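3-deoxy-d-manno-octulosonic-acid transferase (Acinetobacter baumannii, PDB 4BFC) probably transfers 3-deoxy-D-manno-octulosonic acid (Kdo) from CMP-Kdo to a lipid A precursor during lipopolysaccharide assembly, its C-terminal domain binding the CMP-Kdo donor. Local coordinates at residues 60-65 with 72-77; 97-102 with 108-113. One frame throughout, in Å; residues are numbered along the deposited sequence.

Contact 1. Residues 60-65 with 72-77; sequences EALAPY and LVCIVV
Leu62 and Tyr65, one helical turn apart on helix 54-68, each reach one residue of strand 72-78: Leu62 meets Cys74 and Tyr65 meets Leu72. No hydrogen bond joins the two segments, and the contact is small, about 156 Å² summed over both sides. The Leu62 CA-CB bond heads for the strand. CB and CG serve as the stem, Leu62 CG still 5.2 Å from Cys74 CB, and the work is done by the methyls. With CG swung anti to the backbone N (chi1 -166°), the CD2 branch is carried forward, 3.8 Å from Cys74 CB and 4.1 Å from Cys74 SG, so that one methyl sits against both atoms of the short side chain. CD1, the other branch, turns toward the Leu72 end of the strand but stops 4.9 Å from Leu72 CD1. At that end, Leu72 projects toward the helix and sets its CD1 against the root of the tyrosine, 3.7 Å from Tyr65 CB and 3.8 Å from the carbonyl Tyr65 O. The phenol itself takes no part: it leads off from the strand, one edge turned to the carbonyl oxygens of Ala61 and Leu62 in its own helix, and its side chain touches Leu193 of helix 185-197. Leu72 also lies on Leu196 of that helix. Pro64 has no N-H, and neither its N nor that of Tyr65 bonds to the preceding turn; the helix is kinked there. The contact belongs to the beta-alpha-beta crossover formed by strand 43-50, helix 54-68 and strand 72-78 in a Rossmann-like domain.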
ATOM      1  N   GLU A  60      12.053 -21.895   4.551  1.00 25.25           N
ATOM      2  CA  GLU A  60      13.378 -22.496   4.970  1.00 29.78           C
ATOM      3  C   GLU A  60      13.191 -23.432   6.154  1.00 29.25           C
ATOM      4  O   GLU A  60      13.767 -24.562   6.157  1.00 30.88           O
ATOM      5  CB  GLU A  60      14.346 -21.413   5.426  1.00 31.04           C
ATOM      6  CG  GLU A  60      15.213 -20.757   4.393  1.00 37.33           C
ATOM      7  CD  GLU A  60      16.086 -19.658   5.006  1.00 41.81           C
ATOM      8  OE1 GLU A  60      15.881 -19.263   6.193  1.00 50.71           O
ATOM      9  OE2 GLU A  60      16.950 -19.155   4.273  1.00 46.24           O
ATOM     10  N   ALA A  61      12.401 -22.988   7.137  1.00 25.99           N
ATOM     11  CA  ALA A  61      12.095 -23.726   8.377  1.00 26.45           C
ATOM     12  C   ALA A  61      11.274 -24.978   8.036  1.00 27.13           C
ATOM     13  O   ALA A  61      11.462 -26.078   8.642  1.00 27.69           O
ATOM     14  CB  ALA A  61      11.421 -22.852   9.432  1.00 22.10           C
ATOM     15  N   LEU A  62      10.398 -24.849   7.037  1.00 24.51           N
ATOM     16  CA  LEU A  62       9.486 -25.928   6.695  1.00 24.48           C
ATOM     17  C   LEU A  62      10.090 -26.961   5.707  1.00 24.76           C
ATOM     18  O   LEU A  62       9.625 -28.085   5.688  1.00 24.19           O
ATOM     19  CB  LEU A  62       8.207 -25.318   6.057  1.00 23.88           C
ATOM     20  CG  LEU A  62       6.955 -26.206   5.900  1.00 25.39           C
ATOM     21  CD1 LEU A  62       6.309 -26.619   7.210  1.00 27.65           C
ATOM     22  CD2 LEU A  62       5.956 -25.410   5.088  1.00 25.44           C
ATOM     23  N   ALA A  63      11.083 -26.575   4.912  1.00 25.10           N
ATOM     24  CA  ALA A  63      11.581 -27.399   3.801  1.00 25.09           C
ATOM     25  C   ALA A  63      12.008 -28.823   4.258  1.00 24.76           C
ATOM     26  O   ALA A  63      11.657 -29.748   3.580  1.00 25.34           O
ATOM     27  CB  ALA A  63      12.685 -26.717   3.037  1.00 28.01           C
ATOM     28  N   PRO A  64      12.682 -28.967   5.416  1.00 28.44           N
ATOM     29  CA  PRO A  64      13.023 -30.369   5.828  1.00 32.97           C
ATOM     30  C   PRO A  64      11.780 -31.237   5.944  1.00 30.46           C
ATOM     31  O   PRO A  64      11.818 -32.423   5.575  1.00 28.51           O
ATOM     32  CB  PRO A  64      13.612 -30.204   7.231  1.00 32.56           C
ATOM     33  CG  PRO A  64      13.966 -28.783   7.362  1.00 36.87           C
ATOM     34  CD  PRO A  64      13.074 -27.989   6.438  1.00 32.83           C
ATOM     35  N   TYR A  65      10.689 -30.690   6.479  1.00 25.64           N
ATOM     36  CA  TYR A  65       9.464 -31.455   6.567  1.00 25.59           C
ATOM     37  C   TYR A  65       8.774 -31.708   5.235  1.00 24.95           C
ATOM     38  O   TYR A  65       8.168 -32.785   5.055  1.00 25.22           O
ATOM     39  CB  TYR A  65       8.481 -30.780   7.541  1.00 23.69           C
ATOM     40  CG  TYR A  65       9.082 -30.583   8.925  1.00 23.00           C
ATOM     41  CD1 TYR A  65       9.043 -31.641   9.867  1.00 27.26           C
ATOM     42  CD2 TYR A  65       9.729 -29.382   9.291  1.00 27.42           C
ATOM     43  CE1 TYR A  65       9.589 -31.474  11.122  1.00 28.26           C
ATOM     44  CE2 TYR A  65      10.297 -29.225  10.561  1.00 27.91           C
ATOM     45  CZ  TYR A  65      10.196 -30.291  11.469  1.00 30.99           C
ATOM     46  OH  TYR A  65      10.709 -30.187  12.770  1.00 31.59           O
ATOM     47  N   LEU A  72       2.607 -33.238   3.234  1.00 22.94           N
ATOM     48  CA  LEU A  72       2.447 -31.781   3.571  1.00 22.06           C
ATOM     49  C   LEU A  72       2.486 -31.018   2.246  1.00 24.44           C
ATOM     50  O   LEU A  72       3.215 -31.393   1.327  1.00 22.04           O
ATOM     51  CB  LEU A  72       3.643 -31.294   4.419  1.00 24.54           C
ATOM     52  CG  LEU A  72       3.632 -31.655   5.895  1.00 25.38           C
ATOM     53  CD1 LEU A  72       4.981 -31.311   6.479  1.00 27.04           C
ATOM     54  CD2 LEU A  72       2.571 -30.814   6.604  1.00 26.65           C
ATOM     55  N   VAL A  73       1.811 -29.878   2.185  1.00 18.15           N
ATOM     56  CA  VAL A  73       2.022 -28.964   1.038  1.00 18.07           C
ATOM     57  C   VAL A  73       1.728 -27.616   1.619  1.00 15.49           C
ATOM     58  O   VAL A  73       0.808 -27.481   2.453  1.00 17.94           O
ATOM     59  CB  VAL A  73       1.040 -29.248  -0.095  1.00 19.01           C
ATOM     60  CG1 VAL A  73      -0.446 -29.329   0.345  1.00 20.72           C
ATOM     61  CG2 VAL A  73       1.294 -28.280  -1.254  1.00 20.10           C
ATOM     62  N   CYS A  74       2.546 -26.665   1.203  1.00 16.88           N
ATOM     63  CA  CYS A  74       2.360 -25.241   1.679  1.00 16.92           C
ATOM     64  C   CYS A  74       1.811 -24.390   0.557  1.00 17.54           C
ATOM     65  O   CYS A  74       2.443 -24.240  -0.458  1.00 19.65           O
ATOM     66  CB  CYS A  74       3.659 -24.710   2.151  1.00 19.04           C
ATOM     67  SG  CYS A  74       3.559 -23.036   2.751  1.00 21.62           S
ATOM     68  N   ILE A  75       0.668 -23.775   0.819  1.00 18.08           N
ATOM     69  CA  ILE A  75       0.119 -22.736  -0.086  1.00 18.54           C
ATOM     70  C   ILE A  75       0.743 -21.384   0.307  1.00 19.02           C
ATOM     71  O   ILE A  75       0.704 -21.027   1.516  1.00 18.04           O
ATOM     72  CB  ILE A  75      -1.423 -22.701  -0.020  1.00 17.90           C
ATOM     73  CG1 ILE A  75      -2.022 -24.053  -0.483  1.00 20.99           C
ATOM     74  CG2 ILE A  75      -1.936 -21.473  -0.870  1.00 17.31           C
ATOM     75  CD1 ILE A  75      -3.548 -24.114  -0.498  1.00 20.47           C
ATOM     76  N   VAL A  76       1.265 -20.610  -0.656  1.00 17.35           N
ATOM     77  CA  VAL A  76       1.899 -19.282  -0.365  1.00 16.45           C
ATOM     78  C   VAL A  76       1.108 -18.190  -1.109  1.00 16.83           C
ATOM     79  O   VAL A  76       0.921 -18.312  -2.311  1.00 19.77           O
ATOM     80  CB  VAL A  76       3.387 -19.274  -0.814  1.00 17.86           C
ATOM     81  CG1 VAL A  76       3.976 -17.924  -0.494  1.00 20.24           C
ATOM     82  CG2 VAL A  76       4.145 -20.361  -0.018  1.00 21.60           C
ATOM     83  N   VAL A  77       0.613 -17.194  -0.363  1.00 16.48           N
ATOM     84  CA  VAL A  77      -0.228 -16.139  -0.954  1.00 18.32           C
ATOM     85  C   VAL A  77       0.444 -14.791  -0.634  1.00 17.84           C
ATOM     86  O   VAL A  77       0.155 -14.162   0.399  1.00 19.62           O
ATOM     87  CB  VAL A  77      -1.682 -16.187  -0.431  1.00 18.04           C
ATOM     88  CG1 VAL A  77      -2.575 -15.293  -1.320  1.00 20.87           C
ATOM     89  CG2 VAL A  77      -2.196 -17.627  -0.245  1.00 22.31           C
TER

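Contact 2. Residues 97-102 with 108-113; sequences ITHRRS and HASTQV
The imidazoles of His99 and His108 stack face to face, with centroids 3.6 Å apart and planes inclined at 29°. Each ring offers one face to the other, displaced toward the rim, while the edge of the His99 ring is turned to Thr111, whose CB lies in its plane. The His99 imidazole is probably flipped in the model, which leaves the stack itself unchanged. His108 starts a type I turn, closed by Thr111 N to His108 O at 3.1 Å. Beyond the turn the backbones pair. Ile97 O is gripped twice, by Gln112 N at 2.9 Å and Val113 N at 3.0 Å, both donors tilted some 20° from its carbonyl plane. The Gln112 side chain returns to the same residue: extended beyond CG, it lets OE1 accept Ile97 N on a lone pair at 2.9 Å, in the carbonyl plane. Gln112 NE2 is bound to Leu66 O and Asn67 OD1. Ser110 O meanwhile points into the Ile97 side chain, 3.3 Å from Ile97 CG2, with CB and CD1 nearly as close. His99 N then bonds Val113 O at 3.2 Å, continuing the parallel pairing in which Thr98 and Val113 stand side by side. Both point to helix 84-93 and touch Cys91. Edge strand 98-100 is thereby joined to strand 113-115, which strand 72-78 borders on its other side.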
ATOM      1  N   ILE A  97       9.538 -28.288  -5.039  1.00 22.84           N
ATOM      2  CA  ILE A  97       8.694 -28.448  -6.217  1.00 24.47           C
ATOM      3  C   ILE A  97       7.517 -27.471  -6.078  1.00 23.64           C
ATOM      4  O   ILE A  97       6.704 -27.623  -5.145  1.00 23.75           O
ATOM      5  CB  ILE A  97       8.218 -29.899  -6.405  1.00 24.83           C
ATOM      6  CG1 ILE A  97       9.424 -30.821  -6.723  1.00 30.36           C
ATOM      7  CG2 ILE A  97       7.120 -29.977  -7.477  1.00 25.04           C
ATOM      8  CD1 ILE A  97       9.121 -32.306  -6.649  1.00 34.89           C
ATOM      9  N   THR A  98       7.382 -26.527  -7.019  1.00 21.70           N
ATOM     10  CA  THR A  98       6.428 -25.393  -6.893  1.00 22.69           C
ATOM     11  C   THR A  98       5.559 -25.255  -8.146  1.00 23.63           C
ATOM     12  O   THR A  98       6.105 -25.226  -9.267  1.00 26.59           O
ATOM     13  CB  THR A  98       7.224 -24.093  -6.691  1.00 24.12           C
ATOM     14  OG1 THR A  98       8.169 -24.249  -5.618  1.00 24.61           O
ATOM     15  CG2 THR A  98       6.290 -22.818  -6.365  1.00 20.81           C
ATOM     16  N   HIS A  99       4.250 -25.292  -7.957  1.00 21.45           N
ATOM     17  CA  HIS A  99       3.247 -25.092  -8.998  1.00 22.77           C
ATOM     18  C   HIS A  99       2.533 -23.802  -8.759  1.00 24.82           C
ATOM     19  O   HIS A  99       2.499 -23.258  -7.607  1.00 23.33           O
ATOM     20  CB  HIS A  99       2.330 -26.299  -9.068  1.00 26.08           C
ATOM     21  CG  HIS A  99       3.087 -27.553  -9.389  1.00 26.38           C
ATOM     22  ND1 HIS A  99       3.852 -27.685 -10.517  1.00 31.70           N
ATOM     23  CD2 HIS A  99       3.303 -28.692  -8.632  1.00 26.44           C
ATOM     24  CE1 HIS A  99       4.468 -28.901 -10.479  1.00 25.66           C
ATOM     25  NE2 HIS A  99       4.136 -29.497  -9.334  1.00 30.72           N
ATOM     26  N   ARG A 100       2.039 -23.222  -9.851  1.00 20.67           N
ATOM     27  CA  ARG A 100       1.516 -21.816  -9.836  1.00 21.06           C
ATOM     28  C   ARG A 100       0.086 -21.675 -10.307  1.00 19.22           C
ATOM     29  O   ARG A 100      -0.288 -22.163 -11.395  1.00 20.94           O
ATOM     30  CB  ARG A 100       2.392 -20.893 -10.713  1.00 20.03           C
ATOM     31  CG  ARG A 100       3.866 -20.880 -10.394  1.00 21.99           C
ATOM     32  CD  ARG A 100       4.597 -19.961 -11.340  1.00 23.56           C
ATOM     33  NE  ARG A 100       4.349 -18.581 -10.944  1.00 23.71           N
ATOM     34  CZ  ARG A 100       5.197 -17.540 -11.186  1.00 23.63           C
ATOM     35  NH1 ARG A 100       6.350 -17.699 -11.851  1.00 25.83           N
ATOM     36  NH2 ARG A 100       4.906 -16.311 -10.700  1.00 24.20           N
ATOM     37  N   ARG A 101      -0.769 -21.049  -9.507  1.00 17.75           N
ATOM     38  CA  ARG A 101      -2.125 -20.777  -9.890  1.00 19.61           C
ATOM     39  C   ARG A 101      -2.128 -19.967 -11.207  1.00 21.35           C
ATOM     40  O   ARG A 101      -2.968 -20.210 -12.062  1.00 24.23           O
ATOM     41  CB  ARG A 101      -2.815 -19.947  -8.763  1.00 19.67           C
ATOM     42  CG  ARG A 101      -4.250 -19.539  -9.007  1.00 20.59           C
ATOM     43  CD  ARG A 101      -5.157 -20.760  -9.165  1.00 19.61           C
ATOM     44  NE  ARG A 101      -6.529 -20.402  -8.924  1.00 21.12           N
ATOM     45  CZ  ARG A 101      -7.530 -21.270  -9.019  1.00 21.22           C
ATOM     46  NH1 ARG A 101      -7.264 -22.505  -9.420  1.00 24.19           N
ATOM     47  NH2 ARG A 101      -8.764 -20.873  -8.749  1.00 23.67           N
ATOM     48  N   SER A 102      -1.190 -19.036 -11.352  1.00 21.53           N
ATOM     49  CA  SER A 102      -1.205 -18.178 -12.572  1.00 23.43           C
ATOM     50  C   SER A 102      -0.993 -18.923 -13.866  1.00 26.27           C
ATOM     51  O   SER A 102      -1.284 -18.351 -14.942  1.00 26.33           O
ATOM     52  CB  SER A 102      -0.151 -17.096 -12.485  1.00 21.16           C
ATOM     53  OG  SER A 102       1.171 -17.556 -12.529  1.00 21.62           O
ATOM     54  N   HIS A 108      -0.152 -31.138  -7.274  1.00 34.44           N
ATOM     55  CA  HIS A 108       0.118 -32.532  -7.725  1.00 35.98           C
ATOM     56  C   HIS A 108       0.421 -33.318  -6.456  1.00 34.29           C
ATOM     57  O   HIS A 108       0.813 -32.703  -5.455  1.00 26.49           O
ATOM     58  CB  HIS A 108       1.308 -32.644  -8.736  1.00 39.13           C
ATOM     59  CG  HIS A 108       1.287 -31.667  -9.912  1.00 37.60           C
ATOM     60  ND1 HIS A 108       2.339 -31.531 -10.756  1.00 43.31           N
ATOM     61  CD2 HIS A 108       0.324 -30.774 -10.351  1.00 35.58           C
ATOM     62  CE1 HIS A 108       2.054 -30.581 -11.687  1.00 38.49           C
ATOM     63  NE2 HIS A 108       0.823 -30.127 -11.445  1.00 40.63           N
ATOM     64  N   ALA A 109       0.331 -34.665  -6.449  1.00 31.43           N
ATOM     65  CA  ALA A 109       1.090 -35.407  -5.435  1.00 29.15           C
ATOM     66  C   ALA A 109       2.526 -34.845  -5.204  1.00 24.98           C
ATOM     67  O   ALA A 109       2.973 -34.856  -4.070  1.00 28.02           O
ATOM     68  CB  ALA A 109       1.193 -36.910  -5.812  1.00 25.97           C
ATOM     69  N   SER A 110       3.267 -34.427  -6.244  1.00 27.14           N
ATOM     70  CA  SER A 110       4.636 -33.978  -6.134  1.00 23.97           C
ATOM     71  C   SER A 110       4.837 -32.566  -5.592  1.00 24.36           C
ATOM     72  O   SER A 110       5.959 -32.157  -5.316  1.00 24.07           O
ATOM     73  CB  SER A 110       5.361 -33.995  -7.500  1.00 29.01           C
ATOM     74  OG  SER A 110       4.497 -33.532  -8.532  1.00 34.39           O
ATOM     75  N   THR A 111       3.747 -31.835  -5.558  1.00 27.12           N
ATOM     76  CA  THR A 111       3.840 -30.421  -5.209  1.00 27.15           C
ATOM     77  C   THR A 111       4.156 -30.242  -3.757  1.00 25.24           C
ATOM     78  O   THR A 111       3.471 -30.829  -2.882  1.00 27.23           O
ATOM     79  CB  THR A 111       2.496 -29.763  -5.403  1.00 26.49           C
ATOM     80  OG1 THR A 111       2.099 -29.918  -6.760  1.00 28.38           O
ATOM     81  CG2 THR A 111       2.610 -28.243  -5.019  1.00 22.69           C
ATOM     82  N   GLN A 112       5.144 -29.418  -3.519  1.00 22.26           N
ATOM     83  CA  GLN A 112       5.605 -29.122  -2.148  1.00 23.50           C
ATOM     84  C   GLN A 112       5.097 -27.742  -1.777  1.00 22.69           C
ATOM     85  O   GLN A 112       4.767 -27.482  -0.612  1.00 21.55           O
ATOM     86  CB  GLN A 112       7.103 -29.173  -2.074  1.00 28.53           C
ATOM     87  CG  GLN A 112       7.643 -30.606  -2.247  1.00 26.58           C
ATOM     88  CD  GLN A 112       9.156 -30.719  -2.055  1.00 29.93           C
ATOM     89  OE1 GLN A 112       9.965 -30.147  -2.831  1.00 29.08           O
ATOM     90  NE2 GLN A 112       9.564 -31.426  -0.998  1.00 28.52           N
ATOM     91  N   VAL A 113       5.124 -26.829  -2.758  1.00 21.43           N
ATOM     92  CA  VAL A 113       4.618 -25.447  -2.493  1.00 20.88           C
ATOM     93  C   VAL A 113       3.661 -25.126  -3.643  1.00 20.71           C
ATOM     94  O   VAL A 113       3.994 -25.342  -4.810  1.00 23.10           O
ATOM     95  CB  VAL A 113       5.757 -24.409  -2.480  1.00 19.00           C
ATOM     96  CG1 VAL A 113       5.214 -22.948  -2.307  1.00 19.97           C
ATOM     97  CG2 VAL A 113       6.773 -24.733  -1.376  1.00 23.89           C
TER

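In the fold
The two contacts follow one another along the chain, contact 1 being complete before the chain reaches contact 2, and their centres lie about 11 Å apart. They share one parallel sheet: 98-100, 113-115, 72-78 and 43-50 are consecutive strands, so contact 2 sits at the edge and contact 1 further in. They also touch, through a probable hydrogen bond from Cys74 N to Gln112 O (3.0 Å) and through packing of Val76 on Val113. Helix 54-68 connects strands 43-50 and 72-78, and contact 2 adds edge strand 98-100 and its neighbour 113-115. Together they build one flank of the Rossmann-like domain that binds CMP-Kdo.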